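Long-range contacts in methyltransferase-like protein 5 (Pyrococcus horikoshii, PDB 1WY7), which probably transfers methyl groups from S-adenosylmethionine to RNA, and was crystallised with the by-product S-adenosyl-L-homocysteine bound: residues I147-P152 with E191-D196; T170-T175 with D196-S201. One frame throughout, in Å; residues are numbered along the deposited sequence.

Contact 1: I147-P152 with E191-D196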
ATOM      1  N   ILE A 147       1.011   5.788  -1.150  1.00 27.77           N
ATOM      2  CA  ILE A 147       1.475   6.679  -0.100  1.00 28.83           C
ATOM      3  C   ILE A 147       2.878   7.163  -0.438  1.00 30.58           C
ATOM      4  O   ILE A 147       3.712   6.384  -0.883  1.00 34.12           O
ATOM      5  CB  ILE A 147       1.488   5.956   1.268  1.00 27.22           C
ATOM      6  CG1 ILE A 147       0.068   5.489   1.624  1.00 25.38           C
ATOM      7  CG2 ILE A 147       2.026   6.882   2.341  1.00 24.54           C
ATOM      8  CD1 ILE A 147      -0.029   4.753   2.940  1.00 23.41           C
ATOM      9  N   HIS A 148       3.135   8.445  -0.223  1.00 31.67           N
ATOM     10  CA  HIS A 148       4.442   9.022  -0.518  1.00 33.70           C
ATOM     11  C   HIS A 148       4.771  10.159   0.436  1.00 34.86           C
ATOM     12  O   HIS A 148       3.887  10.702   1.103  1.00 34.00           O
ATOM     13  CB  HIS A 148       4.464   9.551  -1.949  1.00 34.60           C
ATOM     14  CG  HIS A 148       4.224   8.493  -2.977  1.00 36.02           C
ATOM     15  ND1 HIS A 148       5.220   7.640  -3.407  1.00 33.84           N
ATOM     16  CD2 HIS A 148       3.093   8.100  -3.606  1.00 35.90           C
ATOM     17  CE1 HIS A 148       4.709   6.767  -4.256  1.00 37.69           C
ATOM     18  NE2 HIS A 148       3.420   7.021  -4.394  1.00 38.05           N
ATOM     19  N   LEU A 149       6.051  10.507   0.487  1.00 34.82           N
ATOM     20  CA  LEU A 149       6.549  11.587   1.332  1.00 37.25           C
ATOM     21  C   LEU A 149       5.931  12.927   0.948  1.00 37.46           C
ATOM     22  O   LEU A 149       5.974  13.325  -0.220  1.00 37.46           O
ATOM     23  CB  LEU A 149       8.066  11.686   1.192  1.00 37.95           C
ATOM     24  CG  LEU A 149       8.956  11.065   2.260  1.00 40.27           C
ATOM     25  CD1 LEU A 149       8.382   9.771   2.719  1.00 40.76           C
ATOM     26  CD2 LEU A 149      10.353  10.872   1.700  1.00 40.54           C
ATOM     27  N   ALA A 150       5.367  13.619   1.932  1.00 36.47           N
ATOM     28  CA  ALA A 150       4.752  14.917   1.703  1.00 38.42           C
ATOM     29  C   ALA A 150       5.824  15.993   1.567  1.00 39.50           C
ATOM     30  O   ALA A 150       5.926  16.882   2.403  1.00 40.50           O
ATOM     31  CB  ALA A 150       3.829  15.255   2.858  1.00 38.41           C
ATOM     32  N   LYS A 151       6.635  15.896   0.521  1.00 40.91           N
ATOM     33  CA  LYS A 151       7.691  16.873   0.270  1.00 41.96           C
ATOM     34  C   LYS A 151       7.483  17.528  -1.092  1.00 40.94           C
ATOM     35  O   LYS A 151       7.009  16.889  -2.027  1.00 39.82           O
ATOM     36  CB  LYS A 151       9.062  16.198   0.330  1.00 43.58           C
ATOM     37  CG  LYS A 151       9.799  16.432   1.637  1.00 46.25           C
ATOM     38  CD  LYS A 151      10.547  15.197   2.107  1.00 48.91           C
ATOM     39  CE  LYS A 151      11.476  14.627   1.035  1.00 51.91           C
ATOM     40  NZ  LYS A 151      12.664  15.482   0.752  1.00 56.49           N
ATOM     41  N   PRO A 152       7.838  18.815  -1.217  1.00 39.95           N
ATOM     42  CA  PRO A 152       7.684  19.561  -2.472  1.00 40.11           C
ATOM     43  C   PRO A 152       8.238  18.832  -3.701  1.00 38.30           C
ATOM     44  O   PRO A 152       7.554  18.708  -4.713  1.00 38.52           O
ATOM     45  CB  PRO A 152       8.437  20.863  -2.199  1.00 40.58           C
ATOM     46  CG  PRO A 152       8.341  21.018  -0.722  1.00 40.28           C
ATOM     47  CD  PRO A 152       8.560  19.618  -0.219  1.00 40.25           C
ATOM     48  N   GLU A 191       9.517   7.585  14.562  1.00 60.41           N
ATOM     49  CA  GLU A 191      10.057   8.429  13.498  1.00 57.41           C
ATOM     50  C   GLU A 191       8.765   9.048  12.946  1.00 55.18           C
ATOM     51  O   GLU A 191       7.953   8.344  12.345  1.00 52.38           O
ATOM     52  CB  GLU A 191      10.753   7.557  12.440  1.00 56.61           C
ATOM     53  CG  GLU A 191      11.447   8.323  11.315  1.00 57.46           C
ATOM     54  CD  GLU A 191      12.106   7.405  10.282  1.00 59.29           C
ATOM     55  OE1 GLU A 191      12.682   7.922   9.302  1.00 58.69           O
ATOM     56  OE2 GLU A 191      12.050   6.166  10.444  1.00 60.48           O
ATOM     57  N   ARG A 192       8.557  10.343  13.189  1.00 54.98           N
ATOM     58  CA  ARG A 192       7.342  11.018  12.740  1.00 54.31           C
ATOM     59  C   ARG A 192       7.526  11.737  11.410  1.00 51.84           C
ATOM     60  O   ARG A 192       8.212  12.759  11.342  1.00 53.35           O
ATOM     61  CB  ARG A 192       6.868  12.031  13.793  1.00 57.82           C
ATOM     62  CG  ARG A 192       6.360  11.417  15.096  1.00 61.76           C
ATOM     63  CD  ARG A 192       7.504  11.020  16.027  1.00 66.95           C
ATOM     64  NE  ARG A 192       7.805  12.049  17.024  1.00 68.53           N
ATOM     65  CZ  ARG A 192       6.933  12.478  17.935  1.00 70.27           C
ATOM     66  NH1 ARG A 192       5.709  11.969  17.974  1.00 70.33           N
ATOM     67  NH2 ARG A 192       7.286  13.412  18.812  1.00 70.62           N
ATOM     68  N   ILE A 193       6.922  11.204  10.355  1.00 46.18           N
ATOM     69  CA  ILE A 193       7.010  11.830   9.041  1.00 42.63           C
ATOM     70  C   ILE A 193       5.626  12.190   8.532  1.00 39.08           C
ATOM     71  O   ILE A 193       4.621  11.662   8.991  1.00 35.89           O
ATOM     72  CB  ILE A 193       7.640  10.910   7.961  1.00 42.40           C
ATOM     73  CG1 ILE A 193       6.961   9.546   7.994  1.00 43.68           C
ATOM     74  CG2 ILE A 193       9.137  10.813   8.148  1.00 44.31           C
ATOM     75  CD1 ILE A 193       7.221   8.707   6.753  1.00 45.88           C
ATOM     76  N   THR A 194       5.589  13.089   7.561  1.00 36.90           N
ATOM     77  CA  THR A 194       4.340  13.504   6.979  1.00 35.09           C
ATOM     78  C   THR A 194       4.247  12.898   5.594  1.00 34.56           C
ATOM     79  O   THR A 194       5.144  13.076   4.774  1.00 35.64           O
ATOM     80  CB  THR A 194       4.280  15.011   6.887  1.00 35.44           C
ATOM     81  OG1 THR A 194       4.516  15.557   8.189  1.00 35.38           O
ATOM     82  CG2 THR A 194       2.917  15.456   6.374  1.00 32.68           C
ATOM     83  N   VAL A 195       3.167  12.167   5.341  1.00 31.30           N
ATOM     84  CA  VAL A 195       2.971  11.538   4.044  1.00 28.39           C
ATOM     85  C   VAL A 195       1.668  11.992   3.386  1.00 29.26           C
ATOM     86  O   VAL A 195       0.763  12.511   4.047  1.00 26.31           O
ATOM     87  CB  VAL A 195       2.927   9.969   4.160  1.00 28.97           C
ATOM     88  CG1 VAL A 195       4.267   9.424   4.670  1.00 26.68           C
ATOM     89  CG2 VAL A 195       1.805   9.538   5.101  1.00 25.36           C
ATOM     90  N   ASP A 196       1.600  11.803   2.072  1.00 27.18           N
ATOM     91  CA  ASP A 196       0.418  12.113   1.289  1.00 27.62           C
ATOM     92  C   ASP A 196      -0.132  10.762   0.859  1.00 27.57           C
ATOM     93  O   ASP A 196       0.628   9.857   0.490  1.00 27.89           O
ATOM     94  CB  ASP A 196       0.762  12.901   0.017  1.00 28.41           C
ATOM     95  CG  ASP A 196       1.183  14.321   0.298  1.00 31.44           C
ATOM     96  OD1 ASP A 196       2.140  14.776  -0.359  1.00 29.75           O
ATOM     97  OD2 ASP A 196       0.565  14.983   1.160  1.00 28.58           O
TER
HETATM   98  O   HOH W   1       3.823  13.313  -1.939  1.00 30.96           O
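His-148 and Asp-196 pair through their backbones in both directions: Asp-196 N reaches His-148 O at 2.7 Å, and His-148 N reaches Asp-196 O at 3.0 Å. Two residues on, Ala-150 N bonds to Thr-194 O at 2.9 Å, as the chain leaves the strand in an inverse gamma turn centred on Ala-150. The methyl of Ala-150 then sits against Thr-194 CG2 (3.6 Å) and the Asp-196 carboxylate. Beside the backbone bonds, CG2 of Ile-147, turned anti to its own N (CG1 at chi1 -60°), packs on Val-195 CB at 3.7 Å. Leu-149 and Ile-193 meet more loosely through their CD1 methyls, near Phe-122.

Water 1 ties the turn to the strand, donating to Leu-149 O and to Asp-196 OD1 (2.7 Å). The same carboxylate is held from outside by Arg-155, which bridges to OD1, and by Thr-174, which bonds to OD2. Strand 147-149 runs at 131° to strand 191-196, and at Ala-150 the first chain turns off toward helix 152-164. This is the junction where the parallel part of the methyltransferase-fold sheet meets its antiparallel strand 191-202.

Contact 2: T170-T175 with D196-S201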
ATOM      1  N   THR A 170      -6.748  12.440  -8.181  1.00 33.62           N
ATOM      2  CA  THR A 170      -8.101  12.924  -7.890  1.00 32.73           C
ATOM      3  C   THR A 170      -8.221  13.316  -6.405  1.00 32.74           C
ATOM      4  O   THR A 170      -9.017  14.188  -6.041  1.00 31.45           O
ATOM      5  CB  THR A 170      -9.169  11.856  -8.195  1.00 31.55           C
ATOM      6  OG1 THR A 170      -8.961  10.722  -7.350  1.00 30.40           O
ATOM      7  CG2 THR A 170      -9.091  11.422  -9.650  1.00 28.84           C
ATOM      8  N   HIS A 171      -7.424  12.665  -5.558  1.00 29.87           N
ATOM      9  CA  HIS A 171      -7.434  12.943  -4.125  1.00 28.88           C
ATOM     10  C   HIS A 171      -6.036  12.841  -3.563  1.00 28.45           C
ATOM     11  O   HIS A 171      -5.225  12.039  -4.028  1.00 29.32           O
ATOM     12  CB  HIS A 171      -8.291  11.938  -3.360  1.00 25.85           C
ATOM     13  CG  HIS A 171      -9.727  11.914  -3.769  1.00 25.30           C
ATOM     14  ND1 HIS A 171     -10.147  11.392  -4.971  1.00 22.58           N
ATOM     15  CD2 HIS A 171     -10.847  12.290  -3.109  1.00 24.19           C
ATOM     16  CE1 HIS A 171     -11.468  11.441  -5.032  1.00 25.36           C
ATOM     17  NE2 HIS A 171     -11.915  11.984  -3.913  1.00 26.77           N
ATOM     18  N   ARG A 172      -5.756  13.653  -2.557  1.00 28.44           N
ATOM     19  CA  ARG A 172      -4.469  13.624  -1.877  1.00 28.39           C
ATOM     20  C   ARG A 172      -4.736  14.055  -0.442  1.00 29.04           C
ATOM     21  O   ARG A 172      -5.095  15.207  -0.191  1.00 29.50           O
ATOM     22  CB  ARG A 172      -3.449  14.578  -2.521  1.00 28.16           C
ATOM     23  CG  ARG A 172      -2.042  14.464  -1.901  1.00 27.22           C
ATOM     24  CD  ARG A 172      -1.095  15.585  -2.327  1.00 29.86           C
ATOM     25  NE  ARG A 172      -1.328  16.808  -1.561  1.00 33.36           N
ATOM     26  CZ  ARG A 172      -0.810  17.998  -1.853  1.00 36.45           C
ATOM     27  NH1 ARG A 172      -1.087  19.046  -1.088  1.00 37.93           N
ATOM     28  NH2 ARG A 172      -0.025  18.150  -2.913  1.00 35.74           N
ATOM     29  N   LEU A 173      -4.588  13.122   0.490  1.00 30.52           N
ATOM     30  CA  LEU A 173      -4.801  13.411   1.898  1.00 30.35           C
ATOM     31  C   LEU A 173      -3.447  13.437   2.575  1.00 31.75           C
ATOM     32  O   LEU A 173      -2.606  12.564   2.339  1.00 31.60           O
ATOM     33  CB  LEU A 173      -5.684  12.345   2.553  1.00 30.12           C
ATOM     34  CG  LEU A 173      -6.979  11.891   1.858  1.00 30.95           C
ATOM     35  CD1 LEU A 173      -7.889  11.299   2.919  1.00 31.39           C
ATOM     36  CD2 LEU A 173      -7.680  13.032   1.134  1.00 27.55           C
ATOM     37  N   THR A 174      -3.230  14.433   3.421  1.00 32.32           N
ATOM     38  CA  THR A 174      -1.960  14.546   4.112  1.00 33.19           C
ATOM     39  C   THR A 174      -2.102  14.250   5.605  1.00 36.77           C
ATOM     40  O   THR A 174      -2.977  14.804   6.280  1.00 36.64           O
ATOM     41  CB  THR A 174      -1.366  15.945   3.901  1.00 33.24           C
ATOM     42  OG1 THR A 174      -1.376  16.247   2.498  1.00 30.40           O
ATOM     43  CG2 THR A 174       0.064  16.008   4.418  1.00 31.00           C
ATOM     44  N   THR A 175      -1.256  13.347   6.103  1.00 37.63           N
ATOM     45  CA  THR A 175      -1.248  12.951   7.514  1.00 40.67           C
ATOM     46  C   THR A 175       0.156  12.663   8.007  1.00 41.87           C
ATOM     47  O   THR A 175       1.070  12.404   7.227  1.00 41.08           O
ATOM     48  CB  THR A 175      -2.047  11.655   7.804  1.00 42.22           C
ATOM     49  OG1 THR A 175      -2.023  10.812   6.648  1.00 44.81           O
ATOM     50  CG2 THR A 175      -3.473  11.966   8.219  1.00 45.80           C
ATOM     51  N   ASP A 196       1.600  11.803   2.072  1.00 27.18           N
ATOM     52  CA  ASP A 196       0.418  12.113   1.289  1.00 27.62           C
ATOM     53  C   ASP A 196      -0.132  10.762   0.859  1.00 27.57           C
ATOM     54  O   ASP A 196       0.628   9.857   0.490  1.00 27.89           O
ATOM     55  CB  ASP A 196       0.762  12.901   0.017  1.00 28.41           C
ATOM     56  CG  ASP A 196       1.183  14.321   0.298  1.00 31.44           C
ATOM     57  OD1 ASP A 196       2.140  14.776  -0.359  1.00 29.75           O
ATOM     58  OD2 ASP A 196       0.565  14.983   1.160  1.00 28.58           O
ATOM     59  N   ILE A 197      -1.447  10.625   0.923  1.00 27.12           N
ATOM     60  CA  ILE A 197      -2.109   9.414   0.478  1.00 25.99           C
ATOM     61  C   ILE A 197      -2.757   9.856  -0.837  1.00 27.22           C
ATOM     62  O   ILE A 197      -3.603  10.758  -0.854  1.00 27.57           O
ATOM     63  CB  ILE A 197      -3.180   8.960   1.487  1.00 24.93           C
ATOM     64  CG1 ILE A 197      -2.515   8.667   2.832  1.00 23.35           C
ATOM     65  CG2 ILE A 197      -3.917   7.743   0.948  1.00 23.51           C
ATOM     66  CD1 ILE A 197      -3.473   8.234   3.912  1.00 23.16           C
ATOM     67  N   TYR A 198      -2.335   9.245  -1.939  1.00 26.56           N
ATOM     68  CA  TYR A 198      -2.855   9.605  -3.251  1.00 26.42           C
ATOM     69  C   TYR A 198      -3.855   8.626  -3.814  1.00 26.40           C
ATOM     70  O   TYR A 198      -3.843   7.446  -3.487  1.00 28.53           O
ATOM     71  CB  TYR A 198      -1.736   9.678  -4.305  1.00 23.95           C
ATOM     72  CG  TYR A 198      -0.714  10.772  -4.162  1.00 24.33           C
ATOM     73  CD1 TYR A 198       0.381  10.630  -3.307  1.00 23.09           C
ATOM     74  CD2 TYR A 198      -0.803  11.933  -4.935  1.00 24.03           C
ATOM     75  CE1 TYR A 198       1.371  11.621  -3.230  1.00 22.53           C
ATOM     76  CE2 TYR A 198       0.180  12.925  -4.864  1.00 21.39           C
ATOM     77  CZ  TYR A 198       1.256  12.759  -4.008  1.00 20.06           C
ATOM     78  OH  TYR A 198       2.190  13.757  -3.898  1.00 22.81           O
ATOM     79  N   ARG A 199      -4.707   9.145  -4.687  1.00 27.42           N
ATOM     80  CA  ARG A 199      -5.657   8.341  -5.428  1.00 27.67           C
ATOM     81  C   ARG A 199      -5.454   8.804  -6.865  1.00 29.42           C
ATOM     82  O   ARG A 199      -5.678   9.975  -7.173  1.00 30.73           O
ATOM     83  CB  ARG A 199      -7.098   8.606  -5.037  1.00 27.40           C
ATOM     84  CG  ARG A 199      -8.030   7.751  -5.897  1.00 27.04           C
ATOM     85  CD  ARG A 199      -9.489   7.973  -5.631  1.00 29.00           C
ATOM     86  NE  ARG A 199     -10.287   7.052  -6.439  1.00 30.37           N
ATOM     87  CZ  ARG A 199     -10.728   7.313  -7.666  1.00 30.88           C
ATOM     88  NH1 ARG A 199     -11.439   6.395  -8.313  1.00 25.80           N
ATOM     89  NH2 ARG A 199     -10.475   8.495  -8.237  1.00 26.72           N
ATOM     90  N   PHE A 200      -5.003   7.898  -7.725  1.00 29.35           N
ATOM     91  CA  PHE A 200      -4.757   8.196  -9.135  1.00 29.60           C
ATOM     92  C   PHE A 200      -5.868   7.527  -9.948  1.00 32.64           C
ATOM     93  O   PHE A 200      -6.315   6.433  -9.608  1.00 30.44           O
ATOM     94  CB  PHE A 200      -3.414   7.604  -9.586  1.00 25.83           C
ATOM     95  CG  PHE A 200      -2.222   8.085  -8.795  1.00 25.18           C
ATOM     96  CD1 PHE A 200      -1.560   9.248  -9.149  1.00 24.90           C
ATOM     97  CD2 PHE A 200      -1.718   7.325  -7.746  1.00 23.45           C
ATOM     98  CE1 PHE A 200      -0.406   9.650  -8.476  1.00 25.10           C
ATOM     99  CE2 PHE A 200      -0.568   7.713  -7.069  1.00 23.39           C
ATOM    100  CZ  PHE A 200       0.091   8.875  -7.432  1.00 22.82           C
ATOM    101  N   SER A 201      -6.302   8.179 -11.023  1.00 34.82           N
ATOM    102  CA  SER A 201      -7.342   7.632 -11.884  1.00 37.78           C
ATOM    103  C   SER A 201      -6.866   7.762 -13.334  1.00 40.32           C
ATOM    104  O   SER A 201      -6.344   8.815 -13.718  1.00 39.74           O
ATOM    105  CB  SER A 201      -8.640   8.416 -11.681  1.00 39.13           C
ATOM    106  OG  SER A 201      -9.700   7.850 -12.429  1.00 41.15           O
TER
HETATM  107  O   HOH W   2       0.911  16.609  -5.030  1.00 37.45           O
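Leu-173 and Ile-197 form the regular middle of this pairing, exchanging two backbone bonds: Ile-197 N to Leu-173 O at 2.7 Å and Leu-173 N to Ile-197 O at 2.9 Å. Their side chains leave from the same face of the sheet, where helix 32-44 covers them with Glu-37, and Leu-38 also touches Ile-197. On that face Arg-199 is tightly engaged. Its chain runs extended beside His-171, with Arg-199 CD 3.5 Å from His-171 ND1, and the imidazole and guanidinium planes stand 83° apart. Arg-199 NH2 ends on Thr-170 OG1 at 2.8 Å, with the oxygen practically in the guanidinium plane. Thr-170 can offer that oxygen because chi1 of 63° places it between its backbone N and carbonyl carbon; OG1 is also hydrogen-bonded to His-171 ND1, in the imidazole plane. Asp-47 and Tyr-145 take the other nitrogens of Arg-199, NH1 and NE, which fixes the rotation of the group.

Thr-170 and His-171 both face Arg-199, a classic beta bulge in the hairpin of strands 167-179 and 191-202, the antiparallel edge of the methyltransferase sheet. Thr-170 N bonds to Arg-199 O, while Arg-199 N reaches His-171 O with an N-H...O angle of 145°.

On the other face, Tyr-198 and Asp-196 are buried under helix 152-164; the loose, exposed part is Arg-172 and Thr-174. Arg-172 CG lies over one face of the Tyr-198 ring, 4.2 Å from its centroid, a CH-pi contact. The arginine then bends at chi3, and its NH2 donates to water 2, which bonds weakly to Tyr-198 OH. Arg-172 NE stays a long 3.8 Å from Asp-196 OD2, which lies well off the guanidinium plane, a pairing of charge alone. Thr-174 OG1 instead donates to Asp-196 OD2 at 2.7 Å.

Overall arrangement
Contacts 1 and 2 lie on successive lengths of strand 191-202, which has strand 143-149 on one side and edge strand 167-179 on the other; their centres are 12 Å apart. Asp-196 belongs to both: its backbone serves the strand 143-149 side, while its carboxylate reaches toward strand 167-179. A probable hydrogen bond from Val-195 N to Thr-175 O, 2.8 Å, carries the hairpin pairing on into contact 1, and the methyls of Thr-194 and Thr-174 pack alongside. Contact 1 is nearer the bound ligand: the side chain of Ile-147 is about 8 Å from S-adenosyl-L-homocysteine, against about 12 Å for that of Ile-197 in contact 2.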